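Local coordinates for protein excinuclease ABC, subunit A. (Deinococcus radiodurans, PDB 2VF7) that binds DNA and hydrolyses ATP as a zinc-containing ABC ATPase of the UvrA family, and probably takes part in recognising damaged DNA, at residues 108-113 / 373-378; 96-101 / 384-389; 679-684 / 698-703. The protein carries 1 engineered substitution. One frame throughout, in Å; residues are numbered along the deposited sequence.

Interaction 1. Residues 108-113 / 373-378; sequences SSVGSV and LDRSTP. With ADP (adenosine-5'-diphosphate), chain D.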
loop_
_atom_site.group_PDB
_atom_site.type_symbol
_atom_site.label_atom_id
_atom_site.label_comp_id
_atom_site.label_asym_id
_atom_site.label_seq_id
_atom_site.Cartn_x
_atom_site.Cartn_y
_atom_site.Cartn_z
ATOM N N SER A 108 13.330 -14.545 -0.383
ATOM C CA SER A 108 13.807 -14.335 0.983
ATOM C C SER A 108 14.723 -15.480 1.380
ATOM O O SER A 108 15.028 -16.357 0.573
ATOM C CB SER A 108 12.639 -14.280 1.979
ATOM O OG SER A 108 12.452 -12.987 2.533
ATOM N N SER A 109 15.149 -15.445 2.641
ATOM C CA SER A 109 15.908 -16.504 3.293
ATOM C C SER A 109 15.056 -16.982 4.447
ATOM O O SER A 109 14.085 -16.328 4.801
ATOM C CB SER A 109 17.206 -15.946 3.866
ATOM O OG SER A 109 17.542 -14.718 3.260
ATOM N N VAL A 110 15.422 -18.110 5.041
ATOM C CA VAL A 110 14.762 -18.588 6.253
ATOM C C VAL A 110 14.976 -17.599 7.419
ATOM O O VAL A 110 14.044 -17.293 8.174
ATOM C CB VAL A 110 15.266 -19.999 6.607
ATOM C CG1 VAL A 110 14.854 -20.416 8.023
ATOM C CG2 VAL A 110 14.777 -21.002 5.570
ATOM N N GLY A 111 16.198 -17.083 7.530
ATOM C CA GLY A 111 16.548 -16.099 8.538
ATOM C C GLY A 111 15.900 -14.733 8.414
ATOM O O GLY A 111 15.942 -13.938 9.357
ATOM N N SER A 112 15.303 -14.453 7.260
ATOM C CA SER A 112 14.552 -13.212 7.069
ATOM C C SER A 112 13.086 -13.378 7.436
ATOM O O SER A 112 12.486 -12.484 8.027
ATOM C CB SER A 112 14.651 -12.735 5.623
ATOM O OG SER A 112 15.986 -12.777 5.183
ATOM N N VAL A 113 12.509 -14.518 7.071
ATOM C CA VAL A 113 11.104 -14.783 7.342
ATOM C C VAL A 113 10.869 -15.092 8.814
ATOM O O VAL A 113 9.748 -14.941 9.318
ATOM C CB VAL A 113 10.538 -15.923 6.440
ATOM C CG1 VAL A 113 9.027 -16.092 6.642
ATOM C CG2 VAL A 113 10.812 -15.624 4.975
ATOM N N LEU A 373 19.733 -20.887 7.832
ATOM C CA LEU A 373 19.142 -19.553 7.701
ATOM C C LEU A 373 19.490 -18.776 6.414
ATOM O O LEU A 373 18.910 -17.722 6.151
ATOM C CB LEU A 373 19.257 -18.709 8.995
ATOM C CG LEU A 373 20.446 -18.540 9.943
ATOM C CD1 LEU A 373 20.021 -17.578 11.024
ATOM C CD2 LEU A 373 20.901 -19.835 10.583
ATOM N N ASP A 374 20.385 -19.328 5.594
ATOM C CA ASP A 374 20.673 -18.771 4.259
ATOM C C ASP A 374 19.807 -19.396 3.149
ATOM O O ASP A 374 19.851 -18.971 1.991
ATOM C CB ASP A 374 22.175 -18.862 3.927
ATOM C CG ASP A 374 22.708 -20.307 3.891
ATOM O OD1 ASP A 374 21.958 -21.264 4.196
ATOM O OD2 ASP A 374 23.903 -20.485 3.548
ATOM N N ARG A 375 19.006 -20.391 3.526
ATOM C CA ARG A 375 18.164 -21.148 2.609
ATOM C C ARG A 375 17.066 -20.286 2.003
ATOM O O ARG A 375 16.297 -19.627 2.724
ATOM C CB ARG A 375 17.568 -22.350 3.353
ATOM C CG ARG A 375 16.501 -23.132 2.621
ATOM C CD ARG A 375 17.096 -24.123 1.658
ATOM N NE ARG A 375 16.068 -24.929 1.015
ATOM C CZ ARG A 375 15.687 -26.136 1.425
ATOM N NH1 ARG A 375 16.250 -26.697 2.488
ATOM N NH2 ARG A 375 14.735 -26.784 0.770
ATOM N N SER A 376 17.009 -20.308 0.671
ATOM C CA SER A 376 16.085 -19.514 -0.136
ATOM C C SER A 376 14.661 -20.020 -0.037
ATOM O O SER A 376 14.424 -21.223 -0.092
ATOM C CB SER A 376 16.515 -19.542 -1.604
ATOM O OG SER A 376 16.994 -18.278 -2.024
ATOM N N THR A 377 13.716 -19.093 0.078
ATOM C CA THR A 377 12.312 -19.441 0.268
ATOM C C THR A 377 11.611 -20.153 -0.900
ATOM O O THR A 377 10.671 -20.919 -0.663
ATOM C CB THR A 377 11.456 -18.228 0.727
ATOM O OG1 THR A 377 11.836 -17.066 -0.011
ATOM C CG2 THR A 377 11.666 -17.965 2.213
ATOM N N PRO A 378 12.020 -19.882 -2.154
ATOM C CA PRO A 378 11.406 -20.635 -3.242
ATOM C C PRO A 378 11.934 -22.075 -3.391
ATOM O O PRO A 378 11.369 -22.864 -4.159
ATOM C CB PRO A 378 11.755 -19.800 -4.488
ATOM C CG PRO A 378 12.359 -18.533 -3.974
ATOM C CD PRO A 378 12.966 -18.883 -2.676
HETATM P PB ADP D . 12.653 -34.189 2.867
HETATM O O1B ADP D . 11.828 -33.183 3.626
HETATM O O2B ADP D . 12.453 -34.223 1.378
HETATM O O3B ADP D . 12.597 -35.540 3.526
HETATM P PA ADP D . 15.102 -32.972 1.892
HETATM O O1A ADP D . 14.809 -31.507 1.850
HETATM O O2A ADP D . 15.083 -33.790 0.641
HETATM O O3A ADP D . 14.194 -33.697 3.017
HETATM O "O5'" ADP D . 16.618 -33.053 2.447
HETATM C "C5'" ADP D . 16.919 -32.879 3.826
HETATM C "C4'" ADP D . 18.213 -32.119 4.066
HETATM O "O4'" ADP D . 18.721 -31.551 2.862
HETATM C "C3'" ADP D . 17.905 -30.953 4.987
HETATM O "O3'" ADP D . 18.982 -30.771 5.904
HETATM C "C2'" ADP D . 17.785 -29.762 4.055
HETATM O "O2'" ADP D . 18.044 -28.502 4.689
HETATM C "C1'" ADP D . 18.771 -30.115 2.957
HETATM N N9 ADP D . 18.382 -29.465 1.681
HETATM C C8 ADP D . 17.416 -29.893 0.836
HETATM N N7 ADP D . 17.307 -29.089 -0.248
HETATM C C5 ADP D . 18.225 -28.109 -0.088
HETATM C C6 ADP D . 18.652 -26.915 -0.862
HETATM N N6 ADP D . 18.049 -26.615 -2.040
HETATM N N1 ADP D . 19.651 -26.149 -0.358
HETATM C C2 ADP D . 20.249 -26.435 0.821
HETATM N N3 ADP D . 19.913 -27.505 1.575
HETATM C C4 ADP D . 18.929 -28.361 1.182
#
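Ser109 and Ser376 face each other as a non-hydrogen-bonded antiparallel pair, a single bridge with backbone bonds to each side of it. Thr377 N donates to Ser108 O at 3.1 Å, while the bond from Val110 N to Arg375 O is weak. Farther along, Gly111 N meets Leu373 O at 3.1 Å; Gly111 CA lies 3.8 Å from CB of Leu373, leaving little room for a side chain. Thr377 closes the other end: OG1, between backbone N and carbonyl carbon (chi1 42°), takes Ser108 N at 3.0 Å, and its CG2 lies 3.7 Å from CG2 of Val113. Val110 CG2 fills the middle, 3.8 Å from Arg375 CB, backed by Leu380 and Leu388. The opposite extreme is Asp374, exposed and pointing away; Ser108 and Ser376 are partly exposed, though Ser108 packs on Tyr72 of the second subunit. Beyond CG the side chain of Arg375 leads away from the contact. A bend at chi2 (82°) carries its guanidinium flat over the adenine of ADP, whose C5 lies 3.5 Å above the guanidinium plane, while NE bonds Thr379. Just ahead of the probable ABC signature sequence near Leu380, Arg375 joins Tyr370 in the ADP pocket whose P-loop includes Lys536 and Ser537.

Interaction 2. Residues 96-101 / 384-389; sequences ALQQAR and ELQRLR. With ADP (adenosine-5'-diphosphate), chain E.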
loop_
_atom_site.group_PDB
_atom_site.type_symbol
_atom_site.label_atom_id
_atom_site.label_comp_id
_atom_site.label_asym_id
_atom_site.label_seq_id
_atom_site.Cartn_x
_atom_site.Cartn_y
_atom_site.Cartn_z
ATOM N N ALA A 96 -3.573 -14.506 6.241
ATOM C CA ALA A 96 -3.374 -15.798 5.587
ATOM C C ALA A 96 -1.907 -16.201 5.705
ATOM O O ALA A 96 -1.014 -15.429 5.324
ATOM C CB ALA A 96 -3.805 -15.766 4.119
ATOM N N LEU A 97 -1.674 -17.395 6.251
ATOM C CA LEU A 97 -0.319 -17.954 6.347
ATOM C C LEU A 97 0.183 -18.649 5.069
ATOM O O LEU A 97 1.283 -19.201 5.048
ATOM C CB LEU A 97 -0.174 -18.844 7.587
ATOM C CG LEU A 97 -0.374 -18.048 8.896
ATOM C CD1 LEU A 97 -0.250 -18.945 10.095
ATOM C CD2 LEU A 97 0.592 -16.853 8.998
ATOM N N GLN A 98 -0.631 -18.589 4.007
ATOM C CA GLN A 98 -0.228 -18.992 2.657
ATOM C C GLN A 98 -0.519 -17.888 1.663
ATOM O O GLN A 98 -1.485 -17.139 1.815
ATOM C CB GLN A 98 -0.935 -20.280 2.233
ATOM C CG GLN A 98 -0.513 -20.806 0.853
ATOM C CD GLN A 98 -0.163 -22.271 0.873
ATOM O OE1 GLN A 98 -0.924 -23.093 0.381
ATOM N NE2 GLN A 98 0.992 -22.613 1.460
ATOM N N GLN A 99 0.317 -17.798 0.636
ATOM C CA GLN A 99 0.127 -16.838 -0.439
ATOM C C GLN A 99 -0.965 -17.293 -1.420
ATOM O O GLN A 99 -1.249 -18.489 -1.552
ATOM C CB GLN A 99 1.452 -16.662 -1.177
ATOM C CG GLN A 99 1.790 -15.244 -1.589
ATOM C CD GLN A 99 3.145 -15.187 -2.282
ATOM O OE1 GLN A 99 3.279 -15.596 -3.443
ATOM N NE2 GLN A 99 4.167 -14.693 -1.565
ATOM N N ALA A 100 -1.555 -16.324 -2.115
ATOM C CA ALA A 100 -2.663 -16.566 -3.049
ATOM C C ALA A 100 -2.329 -17.518 -4.211
ATOM O O ALA A 100 -1.334 -17.337 -4.908
ATOM C CB ALA A 100 -3.192 -15.240 -3.594
ATOM N N ARG A 101 -3.171 -18.537 -4.373
ATOM C CA ARG A 101 -3.241 -19.438 -5.544
ATOM C C ARG A 101 -2.280 -19.230 -6.720
ATOM O O ARG A 101 -1.502 -20.140 -7.053
ATOM C CB ARG A 101 -4.665 -19.430 -6.095
ATOM C CG ARG A 101 -5.152 -20.755 -6.603
ATOM C CD ARG A 101 -5.536 -21.667 -5.462
ATOM N NE ARG A 101 -6.773 -22.361 -5.771
ATOM C CZ ARG A 101 -7.486 -23.056 -4.903
ATOM N NH1 ARG A 101 -7.089 -23.183 -3.654
ATOM N NH2 ARG A 101 -8.610 -23.633 -5.297
ATOM N N GLU A 384 6.661 -26.510 4.203
ATOM C CA GLU A 384 7.807 -25.992 4.928
ATOM C C GLU A 384 7.641 -24.507 5.275
ATOM O O GLU A 384 7.742 -24.149 6.453
ATOM C CB GLU A 384 9.114 -26.265 4.180
ATOM C CG GLU A 384 9.813 -27.569 4.643
ATOM C CD GLU A 384 10.970 -28.024 3.736
ATOM O OE1 GLU A 384 11.117 -27.494 2.618
ATOM O OE2 GLU A 384 11.728 -28.939 4.140
ATOM N N LEU A 385 7.355 -23.665 4.278
ATOM C CA LEU A 385 7.240 -22.224 4.542
ATOM C C LEU A 385 6.002 -21.795 5.293
ATOM O O LEU A 385 6.004 -20.745 5.915
ATOM C CB LEU A 385 7.466 -21.337 3.310
ATOM C CG LEU A 385 6.882 -21.545 1.923
ATOM C CD1 LEU A 385 5.359 -21.572 1.901
ATOM C CD2 LEU A 385 7.372 -20.407 1.058
ATOM N N GLN A 386 4.956 -22.610 5.254
ATOM C CA GLN A 386 3.747 -22.298 5.996
ATOM C C GLN A 386 3.970 -22.614 7.456
ATOM O O GLN A 386 3.337 -22.007 8.303
ATOM C CB GLN A 386 2.530 -23.054 5.452
ATOM C CG GLN A 386 1.195 -22.483 5.933
ATOM C CD GLN A 386 -0.000 -23.196 5.367
ATOM O OE1 GLN A 386 -1.124 -22.818 5.634
ATOM N NE2 GLN A 386 0.234 -24.228 4.567
ATOM N N ARG A 387 4.887 -23.550 7.724
ATOM C CA ARG A 387 5.283 -23.955 9.064
ATOM C C ARG A 387 6.278 -22.977 9.671
ATOM O O ARG A 387 6.251 -22.738 10.875
ATOM C CB ARG A 387 5.868 -25.380 9.059
ATOM C CG ARG A 387 4.925 -26.463 9.590
ATOM C CD ARG A 387 5.476 -27.887 9.450
ATOM N NE ARG A 387 5.049 -28.523 8.199
ATOM C CZ ARG A 387 5.849 -29.167 7.348
ATOM N NH1 ARG A 387 7.148 -29.298 7.593
ATOM N NH2 ARG A 387 5.342 -29.697 6.244
ATOM N N LEU A 388 7.168 -22.431 8.847
ATOM C CA LEU A 388 8.050 -21.343 9.258
ATOM C C LEU A 388 7.314 -20.028 9.473
ATOM O O LEU A 388 7.872 -19.083 10.026
ATOM C CB LEU A 388 9.090 -21.078 8.185
ATOM C CG LEU A 388 10.290 -21.999 7.981
ATOM C CD1 LEU A 388 10.981 -21.551 6.697
ATOM C CD2 LEU A 388 11.258 -21.969 9.169
ATOM N N ARG A 389 6.088 -19.937 8.969
ATOM C CA ARG A 389 5.298 -18.722 9.113
ATOM C C ARG A 389 4.421 -18.825 10.353
ATOM O O ARG A 389 4.164 -17.837 11.037
ATOM C CB ARG A 389 4.490 -18.466 7.861
ATOM C CG ARG A 389 4.323 -16.997 7.607
ATOM C CD ARG A 389 4.742 -16.581 6.207
ATOM N NE ARG A 389 3.604 -16.267 5.341
ATOM C CZ ARG A 389 2.762 -15.237 5.493
ATOM N NH1 ARG A 389 2.880 -14.389 6.517
ATOM N NH2 ARG A 389 1.779 -15.062 4.618
HETATM P PB ADP E . -11.747 -27.099 -2.394
HETATM O O1B ADP E . -12.446 -28.111 -1.532
HETATM O O2B ADP E . -10.930 -27.706 -3.495
HETATM O O3B ADP E . -10.966 -26.087 -1.575
HETATM P PA ADP E . -12.542 -25.112 -4.193
HETATM O O1A ADP E . -11.059 -25.197 -4.559
HETATM O O2A ADP E . -13.089 -23.816 -3.691
HETATM O O3A ADP E . -12.916 -26.272 -3.151
HETATM O "O5'" ADP E . -13.356 -25.434 -5.543
HETATM C "C5'" ADP E . -14.717 -25.067 -5.788
HETATM C "C4'" ADP E . -14.789 -24.369 -7.135
HETATM O "O4'" ADP E . -14.136 -23.099 -7.020
HETATM C "C3'" ADP E . -14.095 -25.097 -8.286
HETATM O "O3'" ADP E . -14.874 -24.995 -9.504
HETATM C "C2'" ADP E . -12.777 -24.344 -8.399
HETATM O "O2'" ADP E . -12.155 -24.463 -9.675
HETATM C "C1'" ADP E . -13.193 -22.915 -8.073
HETATM N N9 ADP E . -12.090 -22.077 -7.563
HETATM C C8 ADP E . -11.394 -22.306 -6.429
HETATM N N7 ADP E . -10.435 -21.385 -6.217
HETATM C C5 ADP E . -10.527 -20.525 -7.250
HETATM C C6 ADP E . -9.830 -19.284 -7.628
HETATM N N6 ADP E . -8.813 -18.811 -6.861
HETATM N N1 ADP E . -10.222 -18.674 -8.759
HETATM C C2 ADP E . -11.229 -19.137 -9.536
HETATM N N3 ADP E . -11.915 -20.250 -9.245
HETATM C C4 ADP E . -11.618 -20.972 -8.127
#
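Arg389 reaches from helix 382-393 over the backbone of Ala96 and Leu97. Its CB points toward the loop, and CG then touches CD2 of Leu97 at 4.0 Å. Bends at chi2 (127°) and chi3 (107°) kink the chain and lead NE to 3.8 Å from Leu97 O. CZ follows, 3.8 Å from Ala96 O, and one face of the guanidinium lies over CA of Leu97, 3.9 Å from the plane and toward the rim. At the tip, NH2 comes to 2.9 Å from Ala96 O, but the angle is too poor for a hydrogen bond; NH1 donates a hydrogen bond to Ser68 O of the second subunit. One turn earlier on the helix, Gln386 extends with CG against Leu97 O at 3.4 Å, and its OE1 accepts from Asp406 N on strand 402-406. Beyond the packed part, Arg101 NH2 donates to the ADP phosphate oxygen O1A at 3.0 Å, with that oxygen in plane at the guanidinium edge. No hydrogen bond joins the two segments, so they meet through van der Waals contact; the positive charge near the peptide oxygen probably adds an electrostatic pull, while the clear hydrogen bond of Arg389 goes to the second subunit.

Interaction 3. Residues 679-684 / 698-703; sequences VEYRGK and HDFFAD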
loop_
_atom_site.group_PDB
_atom_site.type_symbol
_atom_site.label_atom_id
_atom_site.label_comp_id
_atom_site.label_asym_id
_atom_site.label_seq_id
_atom_site.Cartn_x
_atom_site.Cartn_y
_atom_site.Cartn_z
ATOM N N VAL A 679 -19.319 -17.375 -34.832
ATOM C CA VAL A 679 -19.165 -18.692 -35.470
ATOM C C VAL A 679 -19.457 -19.807 -34.467
ATOM O O VAL A 679 -18.841 -19.868 -33.393
ATOM C CB VAL A 679 -17.735 -18.892 -36.082
ATOM C CG1 VAL A 679 -17.626 -20.232 -36.824
ATOM C CG2 VAL A 679 -17.349 -17.713 -37.002
ATOM N N GLU A 680 -20.390 -20.693 -34.823
ATOM C CA GLU A 680 -20.759 -21.799 -33.940
ATOM C C GLU A 680 -20.600 -23.193 -34.555
ATOM O O GLU A 680 -21.111 -23.481 -35.651
ATOM C CB GLU A 680 -22.189 -21.632 -33.443
ATOM C CG GLU A 680 -22.462 -20.379 -32.644
ATOM C CD GLU A 680 -23.957 -20.167 -32.431
ATOM O OE1 GLU A 680 -24.756 -20.779 -33.155
ATOM O OE2 GLU A 680 -24.340 -19.397 -31.532
ATOM N N TYR A 681 -19.889 -24.048 -33.832
ATOM C CA TYR A 681 -19.831 -25.491 -34.094
ATOM C C TYR A 681 -20.844 -26.175 -33.182
ATOM O O TYR A 681 -20.693 -26.160 -31.947
ATOM C CB TYR A 681 -18.420 -26.034 -33.822
ATOM C CG TYR A 681 -18.318 -27.551 -33.751
ATOM C CD1 TYR A 681 -18.433 -28.348 -34.899
ATOM C CD2 TYR A 681 -18.087 -28.192 -32.537
ATOM C CE1 TYR A 681 -18.337 -29.743 -34.831
ATOM C CE2 TYR A 681 -17.986 -29.568 -32.467
ATOM C CZ TYR A 681 -18.110 -30.331 -33.610
ATOM O OH TYR A 681 -18.001 -31.691 -33.499
ATOM N N ARG A 682 -21.871 -26.750 -33.801
ATOM C CA ARG A 682 -22.962 -27.444 -33.118
ATOM C C ARG A 682 -23.621 -26.620 -32.022
ATOM O O ARG A 682 -23.800 -27.103 -30.896
ATOM C CB ARG A 682 -22.502 -28.804 -32.571
ATOM C CG ARG A 682 -22.481 -29.939 -33.588
ATOM C CD ARG A 682 -22.472 -31.258 -32.835
ATOM N NE ARG A 682 -21.132 -31.634 -32.396
ATOM C CZ ARG A 682 -20.864 -32.353 -31.306
ATOM N NH1 ARG A 682 -21.837 -32.759 -30.499
ATOM N NH2 ARG A 682 -19.602 -32.657 -31.012
ATOM N N GLY A 683 -23.978 -25.379 -32.361
ATOM C CA GLY A 683 -24.677 -24.466 -31.447
ATOM C C GLY A 683 -23.875 -23.927 -30.266
ATOM O O GLY A 683 -24.461 -23.383 -29.324
ATOM N N LYS A 684 -22.545 -24.081 -30.318
ATOM C CA LYS A 684 -21.620 -23.519 -29.329
ATOM C C LYS A 684 -20.558 -22.615 -29.973
ATOM O O LYS A 684 -19.945 -23.008 -30.961
ATOM C CB LYS A 684 -20.892 -24.656 -28.608
ATOM C CG LYS A 684 -21.774 -25.507 -27.710
ATOM C CD LYS A 684 -20.992 -26.071 -26.524
ATOM C CE LYS A 684 -21.889 -26.984 -25.667
ATOM N NZ LYS A 684 -23.242 -26.387 -25.439
ATOM N N HIS A 698 -17.200 -33.952 -22.122
ATOM C CA HIS A 698 -17.113 -35.394 -22.273
ATOM C C HIS A 698 -18.344 -35.862 -23.042
ATOM O O HIS A 698 -18.239 -36.686 -23.964
ATOM C CB HIS A 698 -17.022 -36.025 -20.876
ATOM C CG HIS A 698 -16.988 -37.522 -20.867
ATOM N ND1 HIS A 698 -18.128 -38.292 -20.780
ATOM C CD2 HIS A 698 -15.948 -38.391 -20.882
ATOM C CE1 HIS A 698 -17.794 -39.571 -20.765
ATOM N NE2 HIS A 698 -16.476 -39.659 -20.820
ATOM N N ASP A 699 -19.498 -35.307 -22.673
ATOM C CA ASP A 699 -20.742 -35.451 -23.416
ATOM C C ASP A 699 -20.643 -34.919 -24.847
ATOM O O ASP A 699 -20.932 -35.632 -25.799
ATOM C CB ASP A 699 -21.855 -34.680 -22.709
ATOM C CG ASP A 699 -22.381 -35.390 -21.492
ATOM O OD1 ASP A 699 -23.564 -35.782 -21.530
ATOM O OD2 ASP A 699 -21.633 -35.556 -20.502
ATOM N N PHE A 700 -20.241 -33.664 -24.981
ATOM C CA PHE A 700 -20.320 -32.925 -26.234
ATOM C C PHE A 700 -19.398 -33.477 -27.343
ATOM O O PHE A 700 -19.749 -33.448 -28.527
ATOM C CB PHE A 700 -20.062 -31.436 -25.945
ATOM C CG PHE A 700 -20.305 -30.525 -27.116
ATOM C CD1 PHE A 700 -19.225 -29.929 -27.788
ATOM C CD2 PHE A 700 -21.600 -30.252 -27.548
ATOM C CE1 PHE A 700 -19.438 -29.090 -28.883
ATOM C CE2 PHE A 700 -21.811 -29.409 -28.623
ATOM C CZ PHE A 700 -20.732 -28.830 -29.300
ATOM N N PHE A 701 -18.242 -34.000 -26.943
ATOM C CA PHE A 701 -17.220 -34.497 -27.871
ATOM C C PHE A 701 -17.110 -36.008 -27.918
ATOM O O PHE A 701 -16.091 -36.526 -28.379
ATOM C CB PHE A 701 -15.850 -33.965 -27.484
ATOM C CG PHE A 701 -15.671 -32.509 -27.751
ATOM C CD1 PHE A 701 -15.475 -31.621 -26.698
ATOM C CD2 PHE A 701 -15.705 -32.021 -29.053
ATOM C CE1 PHE A 701 -15.297 -30.252 -26.949
ATOM C CE2 PHE A 701 -15.542 -30.672 -29.316
ATOM C CZ PHE A 701 -15.331 -29.787 -28.260
ATOM N N ALA A 702 -18.141 -36.700 -27.433
ATOM C CA ALA A 702 -18.209 -38.159 -27.413
ATOM C C ALA A 702 -17.740 -38.846 -28.699
ATOM O O ALA A 702 -17.114 -39.899 -28.646
ATOM C CB ALA A 702 -19.622 -38.595 -27.092
ATOM N N ASP A 703 -18.053 -38.253 -29.848
ATOM C CA ASP A 703 -17.755 -38.868 -31.137
ATOM C C ASP A 703 -16.552 -38.262 -31.874
ATOM O O ASP A 703 -16.300 -38.598 -33.038
ATOM C CB ASP A 703 -19.008 -38.866 -32.021
ATOM C CG ASP A 703 -19.989 -39.970 -31.641
ATOM O OD1 ASP A 703 -21.217 -39.705 -31.617
ATOM O OD2 ASP A 703 -19.530 -41.110 -31.369
#
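The ring of Phe700 is layered between two basic side chains. On one face lies the guanidinium of Arg682, stacked almost parallel (planes at 9°, centres 4.1 Å apart) in a cation-pi contact; on the opposite face Lys684 CE makes a CH-pi contact 4.0 Å from the ring centroid. The ring edge meets the carbonyl oxygens of Tyr681 and Arg682, and CZ of Phe701. In its own plane the guanidinium reaches past the ring it covers: NH1 and NH2 both grip Phe700 O, at 3.0 and 2.6 Å, while NH2 also bonds Tyr681 OH at 3.1 Å. The bend at chi3 (-82°) swings the guanidinium over the ring and toward Phe700 O, and Glu704 adds a salt bridge to NH2. Tyr681 CE2 packs on Phe700 CE1 at 3.9 Å and on Phe701; Leu615 touches both Tyr681 and Phe701. Losing the ring to an alanine here would probably leave the Arg682 guanidinium without its stacking surface and open a gap beneath Lys684. Tyr681 to Lys684 form a type I' turn at the protein surface, laid against the end of helix 694-700, with a cation-pi stack on one ring face and a CH-pi contact on the other.

How the interactions relate
Interactions 1 and 2 form one neighbourhood, their centres 13 Å apart, and along the chain interaction 1 is nested inside the loop closed by interaction 2. They touch directly: Val110 CG2 packs on Leu388 CD1 at 4.0 Å, and Thr377 O on Leu385 CD2 at 3.8 Å. Each holds an arginine of a different nucleotide site, Arg375 on one ADP and Arg101 on the other, and both contacts reach the second subunit. The packing thus bridges the surroundings of two nucleotide pockets and the dimer interface. Interaction 3 stands apart, its nearest atoms about 35 Å from interaction 1 and about 22 Å from interaction 2, away from the known nucleotide and zinc sites.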